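Local structure of BIFUNCTIONAL PROTEIN Proline utilization A (PutA) (Corynebacterium freiburgense, 5UX5) at residues 914-926 and 937-950. The protein catalyses the two-step oxidation of proline to glutamate, joining an FAD-dependent proline dehydrogenase and an NAD-dependent aldehyde dehydrogenase in one chain. Residues are numbered along the deposited sequence; the frame is centred on the assembly and turned at random.
Sequences EDIESDVPSVSLP and FLKRAAALDEIAWR
Arg940 reaches out from helix 936-953 and grips Ser918 end-on with two nitrogens. Arg940 NH2 hydrogen-bonds Ser918 OG, which lies in the guanidinium plane (2.6 Å), and Arg940 NH1 the Ser918 backbone O (3.2 Å), approaching from above the carbonyl plane. With Arg940 CG anti to its N (chi1 178°) and the chain extended to NE, the guanidinium is carried out to the loop. Ser918 OG is also hydrogen-bonded to His579, and CD1 of Leu944 lies over one guanidinium face, near its rim.

The tightly packed part centres on the buried Ala942 and Leu944. Val920 points at the helix and splits its methyls, CG1 to Ala943 CB (3.8 Å) and CG2 to Leu944 CD2. Leu925 CD1 rests 3.5 Å from Ala942 CB, the short alanines letting the loop lie near the helix.

The solvent side is looser. Exposed Pro921 and Ile947 reach toward each other, Pro921 CG 3.5 Å from Ile947 CD1. Near Ser924, the Arg950 guanidinium has Val923 CB over one face; Arg950 NE forms an intrahelical salt bridge with Glu946 OE1 one turn earlier (3.0 Å), while Glu946 OE2 makes one to Arg996.

This is plain packing: the irregular segment runs from strand 911-915, antiparallel to strand 580-591 in the aldehyde dehydrogenase sheet, to Pro926, N-cap of helix 927-932, and joins that sheet to the following helices, probably part of the C-terminal domain of this PutA class.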
loop_
_atom_site.group_PDB
_atom_site.type_symbol
_atom_site.label_atom_id
_atom_site.label_comp_id
_atom_site.label_asym_id
_atom_site.label_seq_id
_atom_site.Cartn_x
_atom_site.Cartn_y
_atom_site.Cartn_z
ATOM N N GLU A 914 22.267 -0.309 31.889
ATOM C CA GLU A 914 23.035 -0.886 32.980
ATOM C C GLU A 914 22.156 -1.802 33.815
ATOM O O GLU A 914 20.970 -1.531 34.002
ATOM C CB GLU A 914 23.625 0.199 33.882
ATOM C CG GLU A 914 22.594 1.059 34.626
ATOM C CD GLU A 914 23.236 2.144 35.499
ATOM O OE1 GLU A 914 24.341 1.924 36.042
ATOM O OE2 GLU A 914 22.644 3.231 35.632
ATOM N N ASP A 915 22.739 -2.884 34.325
ATOM C CA ASP A 915 22.019 -3.697 35.302
ATOM C C ASP A 915 21.698 -2.877 36.559
ATOM O O ASP A 915 22.467 -2.000 36.967
ATOM C CB ASP A 915 22.848 -4.936 35.667
ATOM C CG ASP A 915 22.771 -6.037 34.624
ATOM O OD1 ASP A 915 21.673 -6.309 34.116
ATOM O OD2 ASP A 915 23.810 -6.640 34.298
ATOM N N ILE A 916 20.533 -3.137 37.154
ATOM C CA ILE A 916 20.178 -2.592 38.462
ATOM C C ILE A 916 19.888 -3.741 39.422
ATOM O O ILE A 916 19.763 -4.899 39.029
ATOM C CB ILE A 916 18.982 -1.616 38.419
ATOM C CG1 ILE A 916 17.696 -2.288 37.949
ATOM C CG2 ILE A 916 19.299 -0.375 37.603
ATOM C CD1 ILE A 916 16.550 -1.267 37.762
ATOM N N GLU A 917 19.829 -3.409 40.709
ATOM C CA GLU A 917 19.439 -4.385 41.719
ATOM C C GLU A 917 17.930 -4.561 41.684
ATOM O O GLU A 917 17.174 -3.580 41.665
ATOM C CB GLU A 917 19.898 -3.946 43.093
ATOM C CG GLU A 917 21.370 -3.626 43.139
ATOM C CD GLU A 917 21.933 -3.743 44.538
ATOM O OE1 GLU A 917 23.157 -3.995 44.661
ATOM O OE2 GLU A 917 21.142 -3.601 45.508
ATOM N N SER A 918 17.496 -5.811 41.621
ATOM C CA SER A 918 16.074 -6.094 41.562
ATOM C C SER A 918 15.861 -7.510 42.050
ATOM O O SER A 918 16.787 -8.322 42.074
ATOM C CB SER A 918 15.529 -5.929 40.142
ATOM O OG SER A 918 16.120 -6.887 39.274
ATOM N N ASP A 919 14.630 -7.819 42.402
ATOM C CA ASP A 919 14.336 -9.179 42.792
ATOM C C ASP A 919 13.743 -9.893 41.596
ATOM O O ASP A 919 12.821 -9.387 40.951
ATOM C CB ASP A 919 13.418 -9.235 44.009
ATOM C CG ASP A 919 14.202 -9.374 45.320
ATOM O OD1 ASP A 919 14.766 -10.468 45.565
ATOM O OD2 ASP A 919 14.244 -8.398 46.100
ATOM N N VAL A 920 14.328 -11.036 41.269
ATOM C CA VAL A 920 13.900 -11.871 40.158
ATOM C C VAL A 920 12.698 -12.701 40.588
ATOM O O VAL A 920 12.678 -13.229 41.708
ATOM C CB VAL A 920 15.053 -12.766 39.691
ATOM C CG1 VAL A 920 14.574 -13.735 38.619
ATOM C CG2 VAL A 920 16.175 -11.914 39.175
ATOM N N PRO A 921 11.669 -12.828 39.759
ATOM C CA PRO A 921 10.545 -13.703 40.117
ATOM C C PRO A 921 10.932 -15.170 39.982
ATOM O O PRO A 921 11.971 -15.532 39.424
ATOM C CB PRO A 921 9.465 -13.327 39.109
ATOM C CG PRO A 921 10.235 -12.861 37.913
ATOM C CD PRO A 921 11.491 -12.199 38.443
ATOM N N SER A 922 10.086 -16.031 40.532
ATOM C CA SER A 922 10.297 -17.468 40.399
ATOM C C SER A 922 9.856 -17.925 39.006
ATOM O O SER A 922 8.658 -17.936 38.703
ATOM C CB SER A 922 9.561 -18.204 41.513
ATOM O OG SER A 922 10.072 -17.812 42.784
ATOM N N VAL A 923 10.819 -18.316 38.158
ATOM C CA VAL A 923 10.540 -18.940 36.860
ATOM C C VAL A 923 11.433 -20.161 36.728
ATOM O O VAL A 923 12.579 -20.151 37.183
ATOM C CB VAL A 923 10.765 -18.005 35.640
ATOM C CG1 VAL A 923 9.754 -16.852 35.605
ATOM C CG2 VAL A 923 12.193 -17.505 35.574
ATOM N N SER A 924 10.897 -21.216 36.125
ATOM C CA SER A 924 11.652 -22.446 35.935
ATOM C C SER A 924 12.699 -22.294 34.841
ATOM O O SER A 924 12.492 -21.600 33.842
ATOM C CB SER A 924 10.723 -23.598 35.557
ATOM O OG SER A 924 10.200 -23.409 34.254
ATOM N N LEU A 925 13.820 -22.999 35.024
ATOM C CA LEU A 925 14.900 -23.041 34.059
ATOM C C LEU A 925 15.128 -24.468 33.590
ATOM O O LEU A 925 15.081 -25.399 34.404
ATOM C CB LEU A 925 16.199 -22.511 34.655
ATOM C CG LEU A 925 16.561 -21.064 34.388
ATOM C CD1 LEU A 925 17.988 -20.862 34.844
ATOM C CD2 LEU A 925 16.397 -20.769 32.908
ATOM N N PRO A 926 15.365 -24.681 32.297
ATOM C CA PRO A 926 15.850 -25.985 31.857
ATOM C C PRO A 926 17.248 -26.231 32.392
ATOM O O PRO A 926 18.036 -25.285 32.569
ATOM C CB PRO A 926 15.839 -25.870 30.322
ATOM C CG PRO A 926 14.976 -24.704 30.013
ATOM C CD PRO A 926 15.120 -23.768 31.174
ATOM N N PHE A 937 25.878 -13.764 39.517
ATOM C CA PHE A 937 25.651 -13.032 38.282
ATOM C C PHE A 937 25.123 -13.943 37.179
ATOM O O PHE A 937 24.201 -13.569 36.441
ATOM C CB PHE A 937 26.951 -12.366 37.844
ATOM C CG PHE A 937 26.886 -11.721 36.485
ATOM C CD1 PHE A 937 26.339 -10.452 36.332
ATOM C CD2 PHE A 937 27.379 -12.374 35.366
ATOM C CE1 PHE A 937 26.301 -9.838 35.097
ATOM C CE2 PHE A 937 27.341 -11.772 34.139
ATOM C CZ PHE A 937 26.798 -10.499 33.992
ATOM N N LEU A 938 25.693 -15.140 37.039
ATOM C CA LEU A 938 25.261 -15.999 35.944
ATOM C C LEU A 938 23.883 -16.581 36.193
ATOM O O LEU A 938 23.116 -16.754 35.245
ATOM C CB LEU A 938 26.280 -17.103 35.695
ATOM C CG LEU A 938 27.615 -16.542 35.195
ATOM C CD1 LEU A 938 28.706 -17.566 35.306
ATOM C CD2 LEU A 938 27.448 -16.081 33.750
ATOM N N LYS A 939 23.537 -16.874 37.445
ATOM C CA LYS A 939 22.168 -17.305 37.710
ATOM C C LYS A 939 21.184 -16.179 37.419
ATOM O O LYS A 939 20.097 -16.411 36.879
ATOM C CB LYS A 939 22.027 -17.806 39.145
ATOM C CG LYS A 939 22.770 -19.129 39.423
ATOM C CD LYS A 939 22.599 -19.549 40.884
ATOM C CE LYS A 939 23.282 -20.883 41.211
ATOM N NZ LYS A 939 24.724 -20.933 40.844
ATOM N N ARG A 940 21.564 -14.950 37.725
ATOM C CA ARG A 940 20.668 -13.836 37.480
ATOM C C ARG A 940 20.465 -13.626 35.981
ATOM O O ARG A 940 19.355 -13.308 35.544
ATOM C CB ARG A 940 21.235 -12.589 38.154
ATOM C CG ARG A 940 20.420 -11.351 37.921
ATOM C CD ARG A 940 21.115 -10.153 38.499
ATOM N NE ARG A 940 20.333 -8.957 38.263
ATOM C CZ ARG A 940 19.227 -8.687 38.945
ATOM N NH1 ARG A 940 18.815 -9.552 39.865
ATOM N NH2 ARG A 940 18.522 -7.581 38.705
ATOM N N ALA A 941 21.525 -13.821 35.180
ATOM C CA ALA A 941 21.419 -13.707 33.728
ATOM C C ALA A 941 20.669 -14.886 33.126
ATOM O O ALA A 941 20.012 -14.730 32.086
ATOM C CB ALA A 941 22.804 -13.594 33.090
ATOM N N ALA A 942 20.799 -16.082 33.712
ATOM C CA ALA A 942 20.032 -17.218 33.210
ATOM C C ALA A 942 18.537 -16.995 33.381
ATOM O O ALA A 942 17.745 -17.353 32.501
ATOM C CB ALA A 942 20.438 -18.508 33.912
ATOM N N ALA A 943 18.132 -16.442 34.525
ATOM C CA ALA A 943 16.711 -16.271 34.805
ATOM C C ALA A 943 16.111 -15.170 33.958
ATOM O O ALA A 943 14.992 -15.313 33.446
ATOM C CB ALA A 943 16.487 -15.968 36.289
ATOM N N LEU A 944 16.835 -14.057 33.827
ATOM C CA LEU A 944 16.330 -12.924 33.071
ATOM C C LEU A 944 16.242 -13.237 31.579
ATOM O O LEU A 944 15.361 -12.703 30.890
ATOM C CB LEU A 944 17.213 -11.698 33.341
ATOM C CG LEU A 944 17.141 -11.223 34.804
ATOM C CD1 LEU A 944 18.023 -10.035 35.075
ATOM C CD2 LEU A 944 15.740 -10.902 35.196
ATOM N N ASP A 945 17.137 -14.095 31.066
ATOM C CA ASP A 945 17.000 -14.588 29.700
ATOM C C ASP A 945 15.694 -15.348 29.533
ATOM O O ASP A 945 14.956 -15.144 28.564
ATOM C CB ASP A 945 18.193 -15.469 29.326
ATOM C CG ASP A 945 19.480 -14.663 29.084
ATOM O OD1 ASP A 945 19.411 -13.419 28.993
ATOM O OD2 ASP A 945 20.573 -15.275 28.973
ATOM N N GLU A 946 15.382 -16.229 30.477
ATOM C CA GLU A 946 14.125 -16.965 30.405
ATOM C C GLU A 946 12.933 -16.017 30.350
ATOM O O GLU A 946 12.048 -16.175 29.507
ATOM C CB GLU A 946 14.008 -17.908 31.597
ATOM C CG GLU A 946 12.764 -18.765 31.594
ATOM C CD GLU A 946 12.706 -19.758 30.456
ATOM O OE1 GLU A 946 11.579 -20.180 30.122
ATOM O OE2 GLU A 946 13.768 -20.127 29.908
ATOM N N ILE A 947 12.895 -15.019 31.241
ATOM C CA ILE A 947 11.749 -14.105 31.295
ATOM C C ILE A 947 11.662 -13.276 30.025
ATOM O O ILE A 947 10.570 -13.066 29.476
ATOM C CB ILE A 947 11.821 -13.198 32.535
ATOM C CG1 ILE A 947 11.740 -13.995 33.801
ATOM C CG2 ILE A 947 10.756 -12.138 32.492
ATOM C CD1 ILE A 947 12.076 -13.114 34.947
ATOM N N ALA A 948 12.794 -12.759 29.563
ATOM C CA ALA A 948 12.789 -12.012 28.308
ATOM C C ALA A 948 12.341 -12.901 27.157
ATOM O O ALA A 948 11.565 -12.473 26.302
ATOM C CB ALA A 948 14.176 -11.422 28.036
ATOM N N TRP A 949 12.759 -14.162 27.156
ATOM C CA TRP A 949 12.344 -15.047 26.080
ATOM C C TRP A 949 10.839 -15.283 26.122
ATOM O O TRP A 949 10.181 -15.258 25.078
ATOM C CB TRP A 949 13.126 -16.362 26.155
ATOM C CG TRP A 949 13.193 -17.092 24.845
ATOM C CD1 TRP A 949 12.411 -18.131 24.446
ATOM C CD2 TRP A 949 14.057 -16.794 23.745
ATOM N NE1 TRP A 949 12.744 -18.514 23.188
ATOM C CE2 TRP A 949 13.754 -17.710 22.724
ATOM C CE3 TRP A 949 15.064 -15.843 23.525
ATOM C CZ2 TRP A 949 14.422 -17.714 21.496
ATOM C CZ3 TRP A 949 15.735 -15.850 22.300
ATOM C CH2 TRP A 949 15.406 -16.781 21.307
ATOM N N ARG A 950 10.270 -15.467 27.320
ATOM C CA ARG A 950 8.824 -15.646 27.446
ATOM C C ARG A 950 8.051 -14.386 27.076
ATOM O O ARG A 950 6.941 -14.470 26.536
ATOM C CB ARG A 950 8.446 -16.055 28.861
ATOM C CG ARG A 950 8.941 -17.397 29.294
ATOM C CD ARG A 950 8.436 -17.687 30.668
ATOM N NE ARG A 950 9.077 -18.866 31.211
ATOM C CZ ARG A 950 8.803 -19.384 32.402
ATOM N NH1 ARG A 950 7.881 -18.836 33.172
ATOM N NH2 ARG A 950 9.449 -20.452 32.822
#